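PDB 4NUI: ancylostoma secreted protein 2 from Necator americanus, which is a secreted hookworm protein of the CAP (SCP/TAPS) family and a vaccine candidate antigen of unknown function, which binds divalent metal ions such as zinc, copper and cobalt. Local coordinates for residues F86-P91 / E99-S104; S107-A112 / N169-V174; K120-E125 / V146-Q151. All coordinates share one frame; numbering follows the deposited sequence.

In the fold
Interactions 1 and 3 supply the two protein ligands of one metal site: His88 of segment 86-91 and His148 of segment 146-151 bind the same cobalt ion, and three waters bound to the ion lie at both contacts. The centres of these two contacts lie about 13 Å apart, bridged by bonds from Trp122 NE1 to Ile101 O (3.0 Å) and from Asn100 ND2 to His148 O (3.2 Å). Interaction 2, its centre about 13 Å from that of interaction 1 and 18 Å from that of interaction 3, belongs to the scaffold: its strand 171-178 pairs antiparallel with strand 98-104 of interaction 1, and its segment 107-112 leads into helix 111-123, which interaction 3 uses near its other end.

Interaction 1: F86-P91 / E99-S104; sequences FKHSQP and ENIFMS. With CO (cobalt (II) ion), chain B.
One half of the CAP-family metal site is built here, where the loop 86-91 runs roughly antiparallel to edge strand 98-104 and His88 is fixed by Glu99. His88 ND1 donates to Glu99 OE1 at 2.8 Å, in the ring plane and onto the anti lone pair; ring and carboxylate are only 17° apart. The same oxygen takes Ser89 N on its syn side (2.9 Å), so two donors grip OE1. Ser89 OG reaches Glu99 OE2 at 2.6 Å from above the carboxylate plane, and Asn80 and Gln176 also donate to OE2. With ND1 spent on the carboxylate, NE2, on the far side of the ring, binds the cobalt ion at 2.3 Å. This His-carboxylate pairing joins the loop to the outermost strand and makes Glu99 the second-shell residue that sets the imidazole's rotation; its negative charge would probably strengthen NE2 as a ligand. Ile101 CD1 lies between the two rings, 4.2 Å from the centroid of the His88 ring, 8° off the normal, and 3.8 Å from that of Phe86, a CH-pi contact with each. On the opposite face of Phe86, Met103 SD makes a Met-aromatic contact at 3.9 Å from the centroid; a chi1 of 56° sets Met103 CG between its backbone N and carbonyl carbon, and the extended chi2 then carries SD over the ring.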
loop_
_atom_site.group_PDB
_atom_site.type_symbol
_atom_site.label_atom_id
_atom_site.label_comp_id
_atom_site.label_asym_id
_atom_site.label_seq_id
_atom_site.Cartn_x
_atom_site.Cartn_y
_atom_site.Cartn_z
ATOM N N PHE A 86 16.553 -4.043 7.870
ATOM C CA PHE A 86 15.109 -3.889 8.018
ATOM C C PHE A 86 14.756 -2.693 8.897
ATOM O O PHE A 86 14.873 -2.750 10.126
ATOM C CB PHE A 86 14.494 -5.171 8.578
ATOM C CG PHE A 86 13.004 -5.128 8.703
ATOM C CD1 PHE A 86 12.193 -5.442 7.625
ATOM C CD2 PHE A 86 12.406 -4.782 9.905
ATOM C CE1 PHE A 86 10.822 -5.406 7.744
ATOM C CE2 PHE A 86 11.032 -4.746 10.028
ATOM C CZ PHE A 86 10.239 -5.055 8.942
ATOM N N LYS A 87 14.343 -1.602 8.265
ATOM C CA LYS A 87 13.907 -0.422 9.004
ATOM C C LYS A 87 13.279 0.618 8.094
ATOM O O LYS A 87 13.538 0.655 6.890
ATOM C CB LYS A 87 15.067 0.202 9.784
ATOM C CG LYS A 87 15.849 1.259 9.030
ATOM C CD LYS A 87 16.960 0.655 8.221
ATOM C CE LYS A 87 18.182 1.588 8.153
ATOM N NZ LYS A 87 18.184 2.491 6.953
ATOM N N HIS A 88 12.442 1.465 8.681
ATOM C CA HIS A 88 11.882 2.575 7.943
ATOM C C HIS A 88 12.955 3.595 7.625
ATOM O O HIS A 88 13.830 3.873 8.446
ATOM C CB HIS A 88 10.746 3.222 8.731
ATOM C CG HIS A 88 9.426 2.553 8.522
ATOM N ND1 HIS A 88 8.793 2.527 7.296
ATOM C CD2 HIS A 88 8.629 1.869 9.374
ATOM C CE1 HIS A 88 7.655 1.868 7.407
ATOM N NE2 HIS A 88 7.530 1.459 8.657
ATOM N N SER A 89 12.890 4.141 6.419
ATOM C CA SER A 89 13.733 5.259 6.048
ATOM C C SER A 89 13.238 6.522 6.763
ATOM O O SER A 89 12.094 6.583 7.216
ATOM C CB SER A 89 13.717 5.457 4.534
ATOM O OG SER A 89 12.398 5.689 4.079
ATOM N N GLN A 90 14.116 7.511 6.888
ATOM C CA GLN A 90 13.751 8.781 7.498
ATOM C C GLN A 90 13.000 9.576 6.457
ATOM O O GLN A 90 13.189 9.370 5.270
ATOM C CB GLN A 90 14.998 9.542 7.953
ATOM C CG GLN A 90 15.714 8.886 9.137
ATOM C CD GLN A 90 14.798 8.716 10.339
ATOM O OE1 GLN A 90 14.343 9.699 10.936
ATOM N NE2 GLN A 90 14.513 7.466 10.694
ATOM N N PRO A 91 12.132 10.487 6.900
ATOM C CA PRO A 91 11.287 11.239 5.972
ATOM C C PRO A 91 12.039 11.893 4.817
ATOM O O PRO A 91 11.549 11.857 3.691
ATOM C CB PRO A 91 10.655 12.297 6.877
ATOM C CG PRO A 91 10.576 11.631 8.195
ATOM C CD PRO A 91 11.841 10.820 8.303
ATOM N N GLU A 99 5.661 4.935 3.357
ATOM C CA GLU A 99 6.467 3.727 3.188
ATOM C C GLU A 99 5.932 2.532 3.972
ATOM O O GLU A 99 5.511 2.668 5.125
ATOM C CB GLU A 99 7.900 4.024 3.631
ATOM C CG GLU A 99 8.892 2.876 3.465
ATOM C CD GLU A 99 10.263 3.268 3.966
ATOM O OE1 GLU A 99 10.450 3.293 5.207
ATOM O OE2 GLU A 99 11.143 3.569 3.132
ATOM N N ASN A 100 5.953 1.362 3.330
ATOM C CA ASN A 100 5.727 0.093 4.001
ATOM C C ASN A 100 6.961 -0.767 3.801
ATOM O O ASN A 100 7.562 -0.745 2.721
ATOM C CB ASN A 100 4.512 -0.633 3.422
ATOM C CG ASN A 100 3.199 -0.005 3.839
ATOM O OD1 ASN A 100 3.145 0.766 4.790
ATOM N ND2 ASN A 100 2.127 -0.350 3.135
ATOM N N ILE A 101 7.342 -1.524 4.827
ATOM C CA ILE A 101 8.460 -2.455 4.699
ATOM C C ILE A 101 8.060 -3.869 5.126
ATOM O O ILE A 101 7.145 -4.056 5.930
ATOM C CB ILE A 101 9.704 -1.993 5.503
ATOM C CG1 ILE A 101 9.402 -1.971 6.997
ATOM C CG2 ILE A 101 10.175 -0.627 5.032
ATOM C CD1 ILE A 101 10.601 -1.545 7.836
ATOM N N PHE A 102 8.753 -4.863 4.581
ATOM C CA PHE A 102 8.448 -6.269 4.840
ATOM C C PHE A 102 9.704 -7.103 4.651
ATOM O O PHE A 102 10.546 -6.777 3.821
ATOM C CB PHE A 102 7.359 -6.745 3.860
ATOM C CG PHE A 102 7.210 -8.247 3.774
ATOM C CD1 PHE A 102 6.303 -8.919 4.590
ATOM C CD2 PHE A 102 7.946 -8.976 2.855
ATOM C CE1 PHE A 102 6.149 -10.290 4.501
ATOM C CE2 PHE A 102 7.805 -10.358 2.767
ATOM C CZ PHE A 102 6.902 -11.013 3.600
ATOM N N MET A 103 9.840 -8.187 5.406
ATOM C CA MET A 103 10.960 -9.099 5.177
ATOM C C MET A 103 10.534 -10.548 5.302
ATOM O O MET A 103 9.544 -10.868 5.978
ATOM C CB MET A 103 12.124 -8.813 6.133
ATOM C CG MET A 103 11.741 -8.869 7.600
ATOM S SD MET A 103 13.133 -8.691 8.734
ATOM C CE MET A 103 14.041 -10.193 8.371
ATOM N N SER A 104 11.281 -11.411 4.622
ATOM C CA SER A 104 11.127 -12.854 4.757
ATOM C C SER A 104 12.495 -13.478 4.944
ATOM O O SER A 104 13.484 -12.979 4.416
ATOM C CB SER A 104 10.467 -13.449 3.518
ATOM O OG SER A 104 10.652 -14.856 3.491
HETATM CO CO CO B . 5.690 0.498 9.725
HETATM O O HOH W 1 6.791 -1.392 10.297
HETATM O O HOH W 2 6.010 1.815 11.644
HETATM O O HOH W 3 4.295 2.415 9.079
#

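Interaction 2: S107-A112 / N169-V174; sequences SGMDKA and NMCYVV
With chi1 at 176°, Cys171 swings SG beside its carbonyl carbon, while Met109 carries CG between its backbone N and carbonyl carbon (chi1 66°); these two rotations bring the methionine's CG and the thiol sulfur together at 3.7 Å. The contact is packing at one end of the alpha-beta-alpha sandwich of the CAP fold, where the turn leading into helix 111-123 covers the start of strand 171-178. Beyond CG the methionine chain runs extended to SD and then bends at chi3. Its sulfur lies 4.1 Å from Cys171 CB, so CG and SD both lie along the cysteine side chain. Cys171 CB also approaches the backbone of the turn, 3.7 Å from Ser107 O.

Ser107 meets the segment 169-174 through its backbone and CB. Its CA is 4.0 Å from the CA of Cys171, a close backbone approach, and Ser107 CA comes to 3.5 Å from Cys171 N. The segments meet by van der Waals contacts at these distances, and the backbone of Cys171 finds its polar partner on the neighbouring strand, in Ser104. The N of Met170, by contrast, is buried by this contact and has no partner in the model.

Both sulfur-bearing residues continue into the layer beneath the helix: Met109 touches Ala114 and Gln117, and Cys171 touches Ala114 of the same helix and Val164 of the adjoining strand. Asp110, the N-cap residue of helix 111-123, caps Lys113 N through OD2. Ser107 CB rests 3.5 Å from the carbonyl oxygen of Met170, the residue just before the strand.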
loop_
_atom_site.group_PDB
_atom_site.type_symbol
_atom_site.label_atom_id
_atom_site.label_comp_id
_atom_site.label_asym_id
_atom_site.label_seq_id
_atom_site.Cartn_x
_atom_site.Cartn_y
_atom_site.Cartn_z
ATOM N N SER A 107 15.571 -15.621 1.533
ATOM C CA SER A 107 16.291 -14.526 0.871
ATOM C C SER A 107 16.226 -14.558 -0.656
ATOM O O SER A 107 16.172 -13.508 -1.295
ATOM C CB SER A 107 17.754 -14.452 1.338
ATOM O OG SER A 107 18.514 -15.559 0.889
ATOM N N GLY A 108 16.239 -15.752 -1.232
ATOM C CA GLY A 108 16.228 -15.891 -2.680
ATOM C C GLY A 108 14.857 -16.153 -3.272
ATOM O O GLY A 108 14.741 -16.574 -4.424
ATOM N N MET A 109 13.808 -15.911 -2.495
ATOM C CA MET A 109 12.461 -16.119 -3.011
ATOM C C MET A 109 12.189 -15.263 -4.250
ATOM O O MET A 109 12.709 -14.150 -4.395
ATOM C CB MET A 109 11.406 -15.859 -1.940
ATOM C CG MET A 109 11.329 -14.426 -1.488
ATOM S SD MET A 109 10.131 -14.208 -0.157
ATOM C CE MET A 109 8.649 -14.797 -0.954
ATOM N N ASP A 110 11.366 -15.806 -5.134
ATOM C CA ASP A 110 10.879 -15.100 -6.304
ATOM C C ASP A 110 10.345 -13.725 -5.903
ATOM O O ASP A 110 9.614 -13.605 -4.918
ATOM C CB ASP A 110 9.770 -15.933 -6.948
ATOM C CG ASP A 110 9.184 -15.277 -8.165
ATOM O OD1 ASP A 110 9.703 -15.509 -9.281
ATOM O OD2 ASP A 110 8.202 -14.527 -8.009
ATOM N N LYS A 111 10.718 -12.692 -6.655
ATOM C CA LYS A 111 10.361 -11.322 -6.282
ATOM C C LYS A 111 8.867 -11.030 -6.390
ATOM O O LYS A 111 8.328 -10.266 -5.584
ATOM C CB LYS A 111 11.203 -10.293 -7.055
ATOM C CG LYS A 111 12.671 -10.353 -6.663
ATOM C CD LYS A 111 13.529 -9.334 -7.405
ATOM C CE LYS A 111 14.995 -9.539 -7.072
ATOM N NZ LYS A 111 15.847 -9.221 -8.246
ATOM N N ALA A 112 8.204 -11.635 -7.373
ATOM C CA ALA A 112 6.751 -11.551 -7.482
ATOM C C ALA A 112 6.068 -12.214 -6.294
ATOM O O ALA A 112 5.053 -11.717 -5.811
ATOM C CB ALA A 112 6.265 -12.182 -8.779
ATOM N N ASN A 169 20.551 -12.405 4.779
ATOM C CA ASN A 169 19.690 -13.116 5.723
ATOM C C ASN A 169 18.194 -12.944 5.494
ATOM O O ASN A 169 17.384 -13.439 6.277
ATOM C CB ASN A 169 20.030 -12.702 7.157
ATOM C CG ASN A 169 21.488 -12.932 7.495
ATOM O OD1 ASN A 169 22.015 -14.028 7.303
ATOM N ND2 ASN A 169 22.152 -11.891 7.985
ATOM N N MET A 170 17.819 -12.245 4.431
ATOM C CA MET A 170 16.409 -11.949 4.224
ATOM C C MET A 170 16.139 -11.533 2.797
ATOM O O MET A 170 17.041 -11.081 2.087
ATOM C CB MET A 170 15.955 -10.822 5.161
ATOM C CG MET A 170 16.629 -9.475 4.893
ATOM S SD MET A 170 15.851 -8.134 5.819
ATOM C CE MET A 170 16.997 -6.793 5.532
ATOM N N CYS A 171 14.893 -11.713 2.374
ATOM C CA CYS A 171 14.389 -11.004 1.214
ATOM C C CYS A 171 13.724 -9.742 1.757
ATOM O O CYS A 171 12.815 -9.833 2.581
ATOM C CB CYS A 171 13.375 -11.867 0.488
ATOM S SG CYS A 171 12.599 -11.043 -0.909
ATOM N N TYR A 172 14.196 -8.570 1.329
ATOM C CA TYR A 172 13.753 -7.300 1.902
ATOM C C TYR A 172 12.925 -6.508 0.904
ATOM O O TYR A 172 13.366 -6.233 -0.210
ATOM C CB TYR A 172 14.969 -6.494 2.362
ATOM C CG TYR A 172 14.660 -5.197 3.072
ATOM C CD1 TYR A 172 13.585 -5.096 3.953
ATOM C CD2 TYR A 172 15.471 -4.085 2.896
ATOM C CE1 TYR A 172 13.308 -3.892 4.622
ATOM C CE2 TYR A 172 15.211 -2.889 3.557
ATOM C CZ TYR A 172 14.133 -2.802 4.418
ATOM O OH TYR A 172 13.888 -1.612 5.068
ATOM N N VAL A 173 11.709 -6.160 1.311
ATOM C CA VAL A 173 10.752 -5.498 0.429
ATOM C C VAL A 173 10.419 -4.114 0.966
ATOM O O VAL A 173 10.087 -3.965 2.139
ATOM C CB VAL A 173 9.456 -6.319 0.332
ATOM C CG1 VAL A 173 8.389 -5.568 -0.477
ATOM C CG2 VAL A 173 9.753 -7.688 -0.282
ATOM N N VAL A 174 10.503 -3.105 0.105
ATOM C CA VAL A 174 10.119 -1.743 0.467
ATOM C C VAL A 174 9.199 -1.178 -0.597
ATOM O O VAL A 174 9.540 -1.185 -1.784
ATOM C CB VAL A 174 11.348 -0.801 0.585
ATOM C CG1 VAL A 174 10.906 0.606 0.982
ATOM C CG2 VAL A 174 12.356 -1.345 1.596
#

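Interaction 3: K120-E125 / V146-Q151; sequences KAWFGE and VGHYTQ. With CO (cobalt (II) ion), chain B.
Glu125 OE1 is gripped by two backbone donors at the start of helix 147-152: Tyr149 N at 2.9 Å, nearly straight at 166° and from above the carboxylate plane, and His148 N at 3.0 Å, a weak bond. In this CAP-family metal site the other oxygen, OE2, offers its syn lone pair to His148 ND1 at 2.6 Å, in the plane of the imidazole although the carboxylate itself is turned 51° from that ring. Glu125 sets CG opposite its carbonyl carbon and extends beyond it, which carries the carboxylate to the N-terminal end of the helix, whose dipole would probably stabilise its negative charge. On the far side of the ring, His148 NE2 binds the cobalt ion at 2.6 Å, alongside His88 and three waters. Trp122 backs the histidine: CD1 lies 3.7 Å from His148 CB, and its five-membered ring is near parallel to the imidazole but slid aside, with NE1 held by Ile101 O. Away from the metal, Tyr149 turns its edge toward the face of Phe123 in an offset edge-to-face pair, planes 69° apart, packed with Val45 of helix 28-46; the nearest ring atoms are Phe123 CE1 and Tyr149 CE1, at 3.7 Å.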
loop_
_atom_site.group_PDB
_atom_site.type_symbol
_atom_site.label_atom_id
_atom_site.label_comp_id
_atom_site.label_asym_id
_atom_site.label_seq_id
_atom_site.Cartn_x
_atom_site.Cartn_y
_atom_site.Cartn_z
ATOM N N LYS A 120 -0.040 -8.897 1.106
ATOM C CA LYS A 120 -0.970 -9.593 1.994
ATOM C C LYS A 120 -0.698 -9.315 3.472
ATOM O O LYS A 120 -1.633 -9.157 4.257
ATOM C CB LYS A 120 -0.935 -11.101 1.727
ATOM C CG LYS A 120 -1.597 -11.494 0.418
ATOM C CD LYS A 120 -1.574 -13.012 0.208
ATOM C CE LYS A 120 -2.261 -13.380 -1.098
ATOM N NZ LYS A 120 -2.221 -14.847 -1.367
ATOM N N ALA A 121 0.574 -9.271 3.860
ATOM C CA ALA A 121 0.911 -9.035 5.258
ATOM C C ALA A 121 0.479 -7.634 5.683
ATOM O O ALA A 121 -0.059 -7.438 6.774
ATOM C CB ALA A 121 2.417 -9.222 5.494
ATOM N N TRP A 122 0.727 -6.658 4.817
ATOM C CA TRP A 122 0.337 -5.283 5.091
ATOM C C TRP A 122 -1.178 -5.158 5.167
ATOM O O TRP A 122 -1.722 -4.585 6.121
ATOM C CB TRP A 122 0.884 -4.359 4.009
ATOM C CG TRP A 122 2.379 -4.311 3.970
ATOM C CD1 TRP A 122 3.244 -4.577 5.001
ATOM C CD2 TRP A 122 3.189 -3.990 2.836
ATOM N NE1 TRP A 122 4.546 -4.425 4.568
ATOM C CE2 TRP A 122 4.535 -4.062 3.247
ATOM C CE3 TRP A 122 2.904 -3.623 1.517
ATOM C CZ2 TRP A 122 5.593 -3.808 2.377
ATOM C CZ3 TRP A 122 3.956 -3.369 0.653
ATOM C CH2 TRP A 122 5.285 -3.466 1.086
ATOM N N PHE A 123 -1.860 -5.694 4.165
ATOM C CA PHE A 123 -3.311 -5.597 4.118
ATOM C C PHE A 123 -3.962 -6.325 5.292
ATOM O O PHE A 123 -5.008 -5.912 5.779
ATOM C CB PHE A 123 -3.850 -6.149 2.804
ATOM C CG PHE A 123 -5.317 -5.918 2.620
ATOM C CD1 PHE A 123 -5.779 -4.689 2.177
ATOM C CD2 PHE A 123 -6.239 -6.909 2.909
ATOM C CE1 PHE A 123 -7.131 -4.462 2.007
ATOM C CE2 PHE A 123 -7.599 -6.679 2.744
ATOM C CZ PHE A 123 -8.038 -5.458 2.287
ATOM N N GLY A 124 -3.331 -7.405 5.737
ATOM C CA GLY A 124 -3.884 -8.243 6.795
ATOM C C GLY A 124 -4.126 -7.562 8.129
ATOM O O GLY A 124 -4.856 -8.084 8.981
ATOM N N GLU A 125 -3.499 -6.411 8.330
ATOM C CA GLU A 125 -3.662 -5.681 9.582
ATOM C C GLU A 125 -5.124 -5.336 9.818
ATOM O O GLU A 125 -5.585 -5.312 10.961
ATOM C CB GLU A 125 -2.785 -4.428 9.611
ATOM C CG GLU A 125 -1.289 -4.754 9.712
ATOM C CD GLU A 125 -0.386 -3.569 9.435
ATOM O OE1 GLU A 125 -0.884 -2.505 9.012
ATOM O OE2 GLU A 125 0.841 -3.712 9.648
ATOM N N VAL A 146 -1.664 -0.396 12.608
ATOM C CA VAL A 146 -2.369 -0.748 11.379
ATOM C C VAL A 146 -1.945 0.176 10.247
ATOM O O VAL A 146 -2.639 0.293 9.237
ATOM C CB VAL A 146 -3.900 -0.705 11.551
ATOM C CG1 VAL A 146 -4.351 -1.788 12.506
ATOM C CG2 VAL A 146 -4.361 0.656 12.032
ATOM N N GLY A 147 -0.782 0.798 10.420
ATOM C CA GLY A 147 -0.271 1.783 9.483
ATOM C C GLY A 147 0.161 1.280 8.122
ATOM O O GLY A 147 0.273 2.071 7.183
ATOM N N HIS A 148 0.423 -0.018 7.994
ATOM C CA HIS A 148 0.737 -0.550 6.675
ATOM C C HIS A 148 -0.554 -0.684 5.871
ATOM O O HIS A 148 -0.614 -0.277 4.704
ATOM C CB HIS A 148 1.489 -1.880 6.769
ATOM C CG HIS A 148 2.738 -1.808 7.591
ATOM N ND1 HIS A 148 2.796 -2.256 8.894
ATOM C CD2 HIS A 148 3.972 -1.338 7.298
ATOM C CE1 HIS A 148 4.014 -2.066 9.369
ATOM N NE2 HIS A 148 4.749 -1.515 8.419
ATOM N N TYR A 149 -1.598 -1.209 6.509
ATOM C CA TYR A 149 -2.913 -1.250 5.888
ATOM C C TYR A 149 -3.414 0.141 5.511
ATOM O O TYR A 149 -3.832 0.365 4.378
ATOM C CB TYR A 149 -3.948 -1.921 6.788
ATOM C CG TYR A 149 -5.357 -1.645 6.330
ATOM C CD1 TYR A 149 -5.888 -2.312 5.233
ATOM C CD2 TYR A 149 -6.153 -0.698 6.977
ATOM C CE1 TYR A 149 -7.178 -2.057 4.794
ATOM C CE2 TYR A 149 -7.443 -0.441 6.547
ATOM C CZ TYR A 149 -7.946 -1.123 5.452
ATOM O OH TYR A 149 -9.218 -0.877 5.007
ATOM N N THR A 150 -3.386 1.074 6.454
ATOM C CA THR A 150 -3.965 2.392 6.190
ATOM C C THR A 150 -3.245 3.108 5.047
ATOM O O THR A 150 -3.865 3.837 4.276
ATOM C CB THR A 150 -4.046 3.296 7.461
ATOM O OG1 THR A 150 -2.734 3.532 7.978
ATOM C CG2 THR A 150 -4.910 2.646 8.538
ATOM N N GLN A 151 -1.943 2.877 4.909
ATOM C CA GLN A 151 -1.226 3.435 3.769
ATOM C C GLN A 151 -1.625 2.756 2.446
ATOM O O GLN A 151 -1.750 3.435 1.424
ATOM C CB GLN A 151 0.294 3.395 3.990
ATOM C CG GLN A 151 1.105 3.864 2.787
ATOM C CD GLN A 151 0.845 5.323 2.420
ATOM O OE1 GLN A 151 -0.050 5.635 1.628
ATOM N NE2 GLN A 151 1.634 6.212 2.978
HETATM CO CO CO B . 5.690 0.498 9.725
HETATM O O HOH W 1 6.791 -1.392 10.297
HETATM O O HOH W 2 6.010 1.815 11.644
HETATM O O HOH W 3 4.295 2.415 9.079
#